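Local coordinates for protein-tyrosine-phosphatase (Shewanella sp., PDB 2Z72), which catalyses the hydrolysis of phosphotyrosine in proteins at low temperature, probably through its two-zinc centre of the calcineurin-like phosphoesterase type, at residues D202-H207 / Q275-N280; I282-T287 / N298-V303. All blocks are in the same frame, centred on the assembly; numbering follows the deposited sequence. Where two conformers were deposited one is given.

Contact 1: residues D202-H207 / Q275-N280; sequences DVLYMH and QHFNVN. With ZN (zinc ion), chain C.
Asp202 and Asn280 are clasped by two hydrogen bonds, one between backbones and one between side chains. Asn280 N donates to Asp202 O at 2.8 Å, and Asn280 ND2 reaches Asp202 OD1 at 2.9 Å with an almost straight N-H. The carboxylate oxygen receives it through its anti lone pair, in the plane of the amide, although the two flat groups stand nearly perpendicular (85°). Chi1 of 63° sets the Asp202 carboxylate between its own backbone N and carbonyl carbon, which brings OD1 to the Asn280 amide, the two side chains crossing obliquely. The neighbouring Val279 presses CB against the same carbonyl, 3.3 Å from Asp202 O.

Leu204, two residues on, turns to the apolar side. Its CD2 methyl stands over the centre of the Phe277 ring, 3.5 Å from the centroid and only 6° off the normal, a CH-pi contact. Its CB also meets Val279 CG2 at 4.3 Å. Between the ring and Val279 the chain leaves the helix in a Schellman motif at Asn278, which has positive phi.

Strand 203-206 thus packs against the C-terminal end of helix 267-277, whose exit leads into the adjacent parallel strand 281-284. Trp214 and Ile210 also touch Phe277, strand 197-200 flanks the other edge of strand 203-206, and past the C-terminal end of strand 203-206, His207 NE2 binds a zinc ion.

Contact 2: residues I282-T287 / N298-V303; sequences IVVGHT and NKVIAV. With ZN (zinc ion), chain C.
Val283 turns CG1 anti to its backbone N (chi1 171°). In Val303 a chi1 of -61° sends CG1 anti to the carbonyl carbon and leaves CG2 between backbone N and carbonyl carbon. Val283 CG1 and Val303 CG2 thereby meet at 3.7 Å, the side chains crossing at about a right angle. The same Val303 CG2 lies 3.4 Å from Val284 O, so this valine covers the carbonyl that its own backbone N grips. On the other face of the sheet Val284 CG2 faces Val300 CG1 at 4.2 Å.

The backbones pair as parallel strands, with Ile282, Val283 and Val284 opposite Val300, Ile301 and Ala302. Four hydrogen bonds run to and fro: Ile282 N to Lys299 O, Ile301 N to Ile282 O, Val284 N to Ile301 O and Val303 N to Val284 O, the last at 2.8 Å. CA-H groups add to the grip on the carbonyls, as where Val300 CA lies 3.2 Å from Ile282 O. Lys299 and Val300 form a classic beta bulge opposite Leu295, and the lysine amine runs off to salt bridges with Glu267 and Asp271.

Past the paired part, Gly285 leads to His286, whose ND1 binds a zinc ion at 2.1 Å and whose carbonyl O accepts a hydrogen bond from the zinc-bound water.

Strand 281-284 lies between strands 203-206 and 300-302, with strand 293-295 at the outer edge. Helix 267-277 covers Ile282 on one face, while Leu316 of strand 315-319 packs on Val283, Ile301 and Val303 on the other.

In the fold
Contact 2 is a buried strand pairing in the sheet core, whereas contact 1 is partly buried and reaches the surface at Asn280. Contact 1 joins strand 203-206 to the end of helix 267-277 through a polar clasp and a ring contact; contact 2 relies on regular parallel backbone bonds and branched aliphatic side chains. They meet because strands 203-206 and 281-284 are neighbours: Leu204 O and Val283 N lie 2.8 Å apart, a probable hydrogen bond. At the zinc end of these strands His207 and His286 bind the same ion, with Asp114, Asn149 and a water as its other ligands, so both contacts carry ligands to one metal site.

Contact 1: residues D202-H207 / Q275-N280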
ATOM      1  N   ASP A 202      -4.856  18.183  -6.930  1.00 12.83           N
ATOM      2  CA  ASP A 202      -3.900  19.068  -6.311  1.00 12.80           C
ATOM      3  C   ASP A 202      -3.258  18.441  -5.080  1.00 11.52           C
ATOM      4  O   ASP A 202      -2.843  19.147  -4.170  1.00 13.49           O
ATOM      5  CB  ASP A 202      -4.606  20.378  -5.993  1.00 15.71           C
ATOM      6  CG  ASP A 202      -5.731  20.223  -4.997  1.00 18.14           C
ATOM      7  OD1 ASP A 202      -6.065  21.223  -4.295  1.00 21.52           O
ATOM      8  OD2 ASP A 202      -6.315  19.136  -4.879  1.00 20.53           O
ATOM      9  N   VAL A 203      -3.107  17.094  -5.073  1.00 11.42           N
ATOM     10  CA  VAL A 203      -2.574  16.388  -3.912  1.00 11.19           C
ATOM     11  C   VAL A 203      -1.510  15.395  -4.364  1.00 10.13           C
ATOM     12  O   VAL A 203      -1.705  14.653  -5.342  1.00 10.35           O
ATOM     13  CB  VAL A 203      -3.695  15.662  -3.148  1.00 11.39           C
ATOM     14  CG1 VAL A 203      -3.148  14.993  -1.904  1.00 12.78           C
ATOM     15  CG2 VAL A 203      -4.830  16.611  -2.813  1.00 14.56           C
ATOM     16  N   LEU A 204      -0.402  15.371  -3.655  1.00  9.74           N
ATOM     17  CA  LEU A 204       0.691  14.393  -3.866  1.00  9.71           C
ATOM     18  C   LEU A 204       0.632  13.339  -2.774  1.00  9.98           C
ATOM     19  O   LEU A 204       0.436  13.696  -1.612  1.00 11.67           O
ATOM     20  CB  LEU A 204       2.033  15.107  -3.853  1.00 10.95           C
ATOM     21  CG  LEU A 204       3.222  14.404  -4.551  1.00 10.93           C
ATOM     22  CD1 LEU A 204       3.041  14.393  -6.054  1.00 13.66           C
ATOM     23  CD2 LEU A 204       4.512  15.129  -4.186  1.00 13.89           C
ATOM     24  N   TYR A 205       0.849  12.080  -3.135  1.00  8.85           N
ATOM     25  CA  TYR A 205       0.724  10.934  -2.219  1.00  8.52           C
ATOM     26  C   TYR A 205       2.002  10.101  -2.323  1.00  8.86           C
ATOM     27  O   TYR A 205       2.422   9.702  -3.405  1.00  8.82           O
ATOM     28  CB  TYR A 205      -0.423  10.044  -2.636  1.00  9.07           C
ATOM     29  CG  TYR A 205      -1.781  10.664  -2.608  1.00  8.89           C
ATOM     30  CD1 TYR A 205      -2.234  11.436  -3.664  1.00  9.44           C
ATOM     31  CD2 TYR A 205      -2.630  10.475  -1.525  1.00 10.50           C
ATOM     32  CE1 TYR A 205      -3.486  12.022  -3.665  1.00  9.32           C
ATOM     33  CE2 TYR A 205      -3.872  11.074  -1.510  1.00 10.11           C
ATOM     34  CZ  TYR A 205      -4.332  11.844  -2.591  1.00 10.06           C
ATOM     35  OH  TYR A 205      -5.566  12.427  -2.508  1.00 11.59           O
ATOM     36  N   MET A 206       2.564   9.731  -1.171  1.00  8.65           N
ATOM     37  CA  MET A 206       3.643   8.766  -1.092  1.00  8.79           C
ATOM     38  C   MET A 206       3.763   8.308   0.364  1.00  8.80           C
ATOM     39  O   MET A 206       3.160   8.841   1.273  1.00  9.41           O
ATOM     40  CB  MET A 206       4.934   9.363  -1.631  0.65  9.27           C
ATOM     41  CG  MET A 206       5.752  10.321  -0.785  0.65  9.80           C
ATOM     42  SD  MET A 206       4.938  11.862  -0.316  0.65  9.10           S
ATOM     43  CE  MET A 206       4.489  12.457  -1.958  0.65  8.54           C
ATOM     44  N   HIS A 207       4.605   7.281   0.549  1.00  8.53           N
ATOM     45  CA  HIS A 207       4.643   6.667   1.866  1.00  8.15           C
ATOM     46  C   HIS A 207       5.275   7.543   2.943  1.00  9.28           C
ATOM     47  O   HIS A 207       4.675   7.725   4.015  1.00 10.52           O
ATOM     48  CB  HIS A 207       5.380   5.332   1.743  1.00  8.17           C
ATOM     49  CG  HIS A 207       5.396   4.599   3.045  1.00  7.92           C
ATOM     50  ND1 HIS A 207       4.226   4.124   3.603  1.00  8.26           N
ATOM     51  CD2 HIS A 207       6.379   4.276   3.900  1.00  8.23           C
ATOM     52  CE1 HIS A 207       4.507   3.572   4.754  1.00  8.68           C
ATOM     53  NE2 HIS A 207       5.832   3.615   4.998  1.00  8.27           N
ATOM     54  N   GLN A 275       5.037  23.965  -3.936  1.00 14.82           N
ATOM     55  CA  GLN A 275       5.181  24.740  -5.162  1.00 17.02           C
ATOM     56  C   GLN A 275       5.882  23.942  -6.248  1.00 15.02           C
ATOM     57  O   GLN A 275       5.537  23.987  -7.436  1.00 17.65           O
ATOM     58  CB  GLN A 275       5.954  26.063  -4.840  1.00 23.69           C
ATOM     59  CG  GLN A 275       5.023  27.089  -4.200  1.00 36.91           C
ATOM     60  CD  GLN A 275       5.750  28.181  -3.447  1.00 37.66           C
ATOM     61  OE1 GLN A 275       5.177  28.868  -2.551  1.00 41.40           O
ATOM     62  NE2 GLN A 275       7.021  28.353  -3.842  1.00 49.05           N
ATOM     63  N   HIS A 276       6.886  23.157  -5.856  1.00 15.82           N
ATOM     64  CA  HIS A 276       7.633  22.414  -6.851  1.00 14.88           C
ATOM     65  C   HIS A 276       6.734  21.454  -7.631  1.00 13.27           C
ATOM     66  O   HIS A 276       6.943  21.259  -8.808  1.00 16.05           O
ATOM     67  CB  HIS A 276       8.728  21.577  -6.114  1.00 14.37           C
ATOM     68  CG  HIS A 276       9.622  20.850  -7.056  1.00 15.66           C
ATOM     69  ND1 HIS A 276       9.661  19.531  -7.460  1.00 19.17           N
ATOM     70  CD2 HIS A 276      10.562  21.452  -7.794  1.00 15.31           C
ATOM     71  CE1 HIS A 276      10.594  19.326  -8.361  1.00 19.41           C
ATOM     72  NE2 HIS A 276      11.156  20.495  -8.552  1.00 23.57           N
ATOM     73  N   PHE A 277       5.774  20.827  -6.944  1.00 13.15           N
ATOM     74  CA  PHE A 277       4.869  19.867  -7.558  1.00 13.60           C
ATOM     75  C   PHE A 277       3.526  20.472  -7.971  1.00 13.13           C
ATOM     76  O   PHE A 277       2.680  19.782  -8.500  1.00 15.71           O
ATOM     77  CB  PHE A 277       4.589  18.722  -6.606  1.00 13.47           C
ATOM     78  CG  PHE A 277       5.797  17.841  -6.328  1.00 12.41           C
ATOM     79  CD1 PHE A 277       6.590  18.023  -5.211  1.00 12.86           C
ATOM     80  CD2 PHE A 277       6.105  16.782  -7.209  1.00 11.54           C
ATOM     81  CE1 PHE A 277       7.672  17.203  -4.919  1.00 13.58           C
ATOM     82  CE2 PHE A 277       7.167  15.993  -6.900  1.00 12.63           C
ATOM     83  CZ  PHE A 277       7.951  16.148  -5.761  1.00 11.50           C
ATOM     84  N   ASN A 278       3.326  21.776  -7.716  1.00 14.86           N
ATOM     85  CA  ASN A 278       2.067  22.437  -7.978  1.00 14.74           C
ATOM     86  C   ASN A 278       0.884  21.709  -7.353  1.00 14.39           C
ATOM     87  O   ASN A 278      -0.123  21.405  -7.982  1.00 18.98           O
ATOM     88  CB  ASN A 278       1.827  22.586  -9.486  1.00 19.03           C
ATOM     89  CG  ASN A 278       0.728  23.495  -9.917  1.00 23.35           C
ATOM     90  OD1 ASN A 278       0.076  23.220 -10.967  1.00 37.83           O
ATOM     91  ND2 ASN A 278       0.457  24.584  -9.211  1.00 32.80           N
ATOM     92  N   VAL A 279       1.059  21.442  -6.044  1.00 14.76           N
ATOM     93  CA  VAL A 279       0.017  20.840  -5.225  1.00 13.46           C
ATOM     94  C   VAL A 279      -0.291  21.738  -4.053  1.00 13.14           C
ATOM     95  O   VAL A 279       0.511  22.548  -3.634  1.00 14.43           O
ATOM     96  CB  VAL A 279       0.393  19.405  -4.795  1.00 13.47           C
ATOM     97  CG1 VAL A 279       0.479  18.520  -6.030  1.00 13.71           C
ATOM     98  CG2 VAL A 279       1.658  19.399  -3.987  1.00 13.25           C
ATOM     99  N   ASN A 280      -1.452  21.480  -3.448  1.00 13.13           N
ATOM    100  CA  ASN A 280      -1.832  22.135  -2.241  1.00 13.93           C
ATOM    101  C   ASN A 280      -1.684  21.303  -0.984  1.00 13.43           C
ATOM    102  O   ASN A 280      -1.776  21.823   0.139  1.00 13.57           O
ATOM    103  CB  ASN A 280      -3.294  22.594  -2.361  1.00 16.83           C
ATOM    104  CG  ASN A 280      -3.443  23.700  -3.368  1.00 17.59           C
ATOM    105  OD1 ASN A 280      -2.642  24.637  -3.347  1.00 20.30           O
ATOM    106  ND2 ASN A 280      -4.421  23.585  -4.228  1.00 21.48           N
TER
HETATM  107 ZN    ZN C 402       6.858   2.897   6.564  1.00  9.44          ZN
HETATM  108  O   HOH W   1       6.257   2.575   8.403  1.00 11.73           O

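Contact 2: residues I282-T287 / N298-V303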
ATOM      1  N   ILE A 282       0.129  17.363   0.656  1.00 12.17           N
ATOM      2  CA  ILE A 282       0.879  16.115   0.545  1.00 11.62           C
ATOM      3  C   ILE A 282       0.352  15.144   1.601  1.00 11.50           C
ATOM      4  O   ILE A 282       0.214  15.553   2.768  1.00 12.30           O
ATOM      5  CB  ILE A 282       2.400  16.302   0.685  1.00 12.72           C
ATOM      6  CG1 ILE A 282       2.901  17.313  -0.353  1.00 14.96           C
ATOM      7  CG2 ILE A 282       3.169  14.993   0.523  1.00 13.43           C
ATOM      8  CD1 ILE A 282       4.349  17.749  -0.149  1.00 17.77           C
ATOM      9  N   VAL A 283      -0.004  13.960   1.181  1.00 10.07           N
ATOM     10  CA  VAL A 283      -0.577  12.922   2.032  1.00 10.14           C
ATOM     11  C   VAL A 283       0.469  11.822   2.189  1.00  9.89           C
ATOM     12  O   VAL A 283       0.948  11.279   1.165  1.00 10.38           O
ATOM     13  CB  VAL A 283      -1.841  12.403   1.379  1.00 10.36           C
ATOM     14  CG1 VAL A 283      -2.371  11.141   2.135  1.00 12.08           C
ATOM     15  CG2 VAL A 283      -2.914  13.444   1.399  1.00 11.93           C
ATOM     16  N   VAL A 284       0.806  11.516   3.435  1.00 10.65           N
ATOM     17  CA  VAL A 284       1.855  10.550   3.714  1.00 10.24           C
ATOM     18  C   VAL A 284       1.435   9.578   4.833  1.00 10.81           C
ATOM     19  O   VAL A 284       0.590   9.916   5.686  1.00 11.13           O
ATOM     20  CB  VAL A 284       3.165  11.224   4.158  1.00 11.32           C
ATOM     21  CG1 VAL A 284       3.643  12.159   3.071  1.00 12.86           C
ATOM     22  CG2 VAL A 284       3.002  12.004   5.469  1.00 14.26           C
ATOM     23  N   GLY A 285       2.041   8.424   4.787  1.00 10.67           N
ATOM     24  CA  GLY A 285       1.912   7.431   5.861  1.00 11.46           C
ATOM     25  C   GLY A 285       3.183   7.386   6.676  1.00 10.86           C
ATOM     26  O   GLY A 285       3.725   8.471   7.038  1.00 12.30           O
ATOM     27  N   HIS A 286       3.678   6.183   6.972  1.00 10.60           N
ATOM     28  CA  HIS A 286       4.970   5.806   7.480  1.00 10.53           C
ATOM     29  C   HIS A 286       5.248   6.160   8.926  1.00 11.54           C
ATOM     30  O   HIS A 286       5.839   5.340   9.632  1.00 11.82           O
ATOM     31  CB  HIS A 286       6.101   6.359   6.581  1.00 10.90           C
ATOM     32  CG  HIS A 286       7.490   5.943   6.896  1.00 11.25           C
ATOM     33  ND1 HIS A 286       7.978   4.674   6.935  1.00 10.81           N
ATOM     34  CD2 HIS A 286       8.576   6.735   7.146  1.00 13.01           C
ATOM     35  CE1 HIS A 286       9.255   4.748   7.226  1.00 12.39           C
ATOM     36  NE2 HIS A 286       9.686   5.988   7.363  1.00 14.92           N
ATOM     37  N   THR A 287       4.946   7.360   9.335  1.00 12.66           N
ATOM     38  CA  THR A 287       5.151   7.886  10.668  1.00 13.50           C
ATOM     39  C   THR A 287       3.812   7.886  11.408  1.00 13.20           C
ATOM     40  O   THR A 287       2.938   8.694  11.120  1.00 14.11           O
ATOM     41  CB  THR A 287       5.802   9.280  10.609  1.00 13.62           C
ATOM     42  OG1 THR A 287       6.967   9.245   9.797  1.00 14.39           O
ATOM     43  CG2 THR A 287       6.212   9.700  12.037  1.00 17.35           C
ATOM     44  N   ASN A 298      -2.821  22.122   7.475  1.00 16.50           N
ATOM     45  CA  ASN A 298      -3.304  21.003   6.683  1.00 15.27           C
ATOM     46  C   ASN A 298      -2.683  20.891   5.284  1.00 14.39           C
ATOM     47  O   ASN A 298      -3.244  20.244   4.403  1.00 15.42           O
ATOM     48  CB  ASN A 298      -4.790  21.144   6.532  1.00 17.13           C
ATOM     49  CG  ASN A 298      -5.582  20.865   7.777  1.00 17.29           C
ATOM     50  OD1 ASN A 298      -5.271  19.945   8.492  1.00 20.26           O
ATOM     51  ND2 ASN A 298      -6.601  21.672   8.032  1.00 20.94           N
ATOM     52  N   LYS A 299      -1.477  21.385   5.154  1.00 14.92           N
ATOM     53  CA  LYS A 299      -0.662  21.161   3.958  1.00 14.60           C
ATOM     54  C   LYS A 299      -0.072  19.749   3.890  1.00 15.67           C
ATOM     55  O   LYS A 299       0.183  19.272   2.789  1.00 14.57           O
ATOM     56  CB  LYS A 299       0.483  22.198   3.932  0.69 16.46           C
ATOM     57  CG  LYS A 299      -0.074  23.601   3.742  0.69 17.10           C
ATOM     58  CD  LYS A 299       1.012  24.647   3.825  0.69 18.35           C
ATOM     59  CE  LYS A 299       0.429  26.034   3.831  0.69 17.07           C
ATOM     60  NZ  LYS A 299       1.483  27.090   3.987  0.69 17.67           N
ATOM     61  N   VAL A 300       0.126  19.122   5.047  1.00 13.17           N
ATOM     62  CA  VAL A 300       0.485  17.708   5.129  1.00 12.20           C
ATOM     63  C   VAL A 300      -0.661  17.018   5.860  1.00 11.54           C
ATOM     64  O   VAL A 300      -1.085  17.474   6.925  1.00 14.22           O
ATOM     65  CB  VAL A 300       1.811  17.458   5.873  1.00 13.42           C
ATOM     66  CG1 VAL A 300       1.990  15.967   6.188  1.00 14.54           C
ATOM     67  CG2 VAL A 300       3.033  17.922   5.092  1.00 14.83           C
ATOM     68  N   ILE A 301      -1.125  15.911   5.296  1.00 11.00           N
ATOM     69  CA  ILE A 301      -2.074  15.066   6.031  1.00 11.44           C
ATOM     70  C   ILE A 301      -1.405  13.725   6.253  1.00 11.03           C
ATOM     71  O   ILE A 301      -0.999  13.060   5.332  1.00 11.26           O
ATOM     72  CB  ILE A 301      -3.428  14.878   5.352  0.61 12.12           C
ATOM     73  CG1 ILE A 301      -4.018  16.192   4.798  0.61 12.69           C
ATOM     74  CG2 ILE A 301      -4.391  14.210   6.320  0.61 12.03           C
ATOM     75  CD1 ILE A 301      -4.419  17.206   5.847  0.61 14.02           C
ATOM     76  N   ALA A 302      -1.341  13.375   7.570  1.00 11.94           N
ATOM     77  CA  ALA A 302      -0.778  12.107   8.011  1.00 11.57           C
ATOM     78  C   ALA A 302      -1.879  11.075   8.037  1.00 11.41           C
ATOM     79  O   ALA A 302      -2.909  11.242   8.702  1.00 13.39           O
ATOM     80  CB  ALA A 302      -0.198  12.285   9.419  1.00 15.10           C
ATOM     81  N   VAL A 303      -1.704   9.983   7.287  1.00 10.61           N
ATOM     82  CA  VAL A 303      -2.710   8.936   7.199  1.00 10.63           C
ATOM     83  C   VAL A 303      -2.194   7.573   7.673  1.00 10.14           C
ATOM     84  O   VAL A 303      -2.896   6.589   7.445  1.00 10.38           O
ATOM     85  CB  VAL A 303      -3.330   8.864   5.784  1.00 11.48           C
ATOM     86  CG1 VAL A 303      -4.025  10.186   5.436  1.00 12.61           C
ATOM     87  CG2 VAL A 303      -2.330   8.491   4.704  1.00 10.42           C
TER
HETATM   88 ZN    ZN C 402       6.858   2.897   6.564  1.00  9.44          ZN
HETATM   89  O   HOH W   1       6.257   2.575   8.403  1.00 11.73           O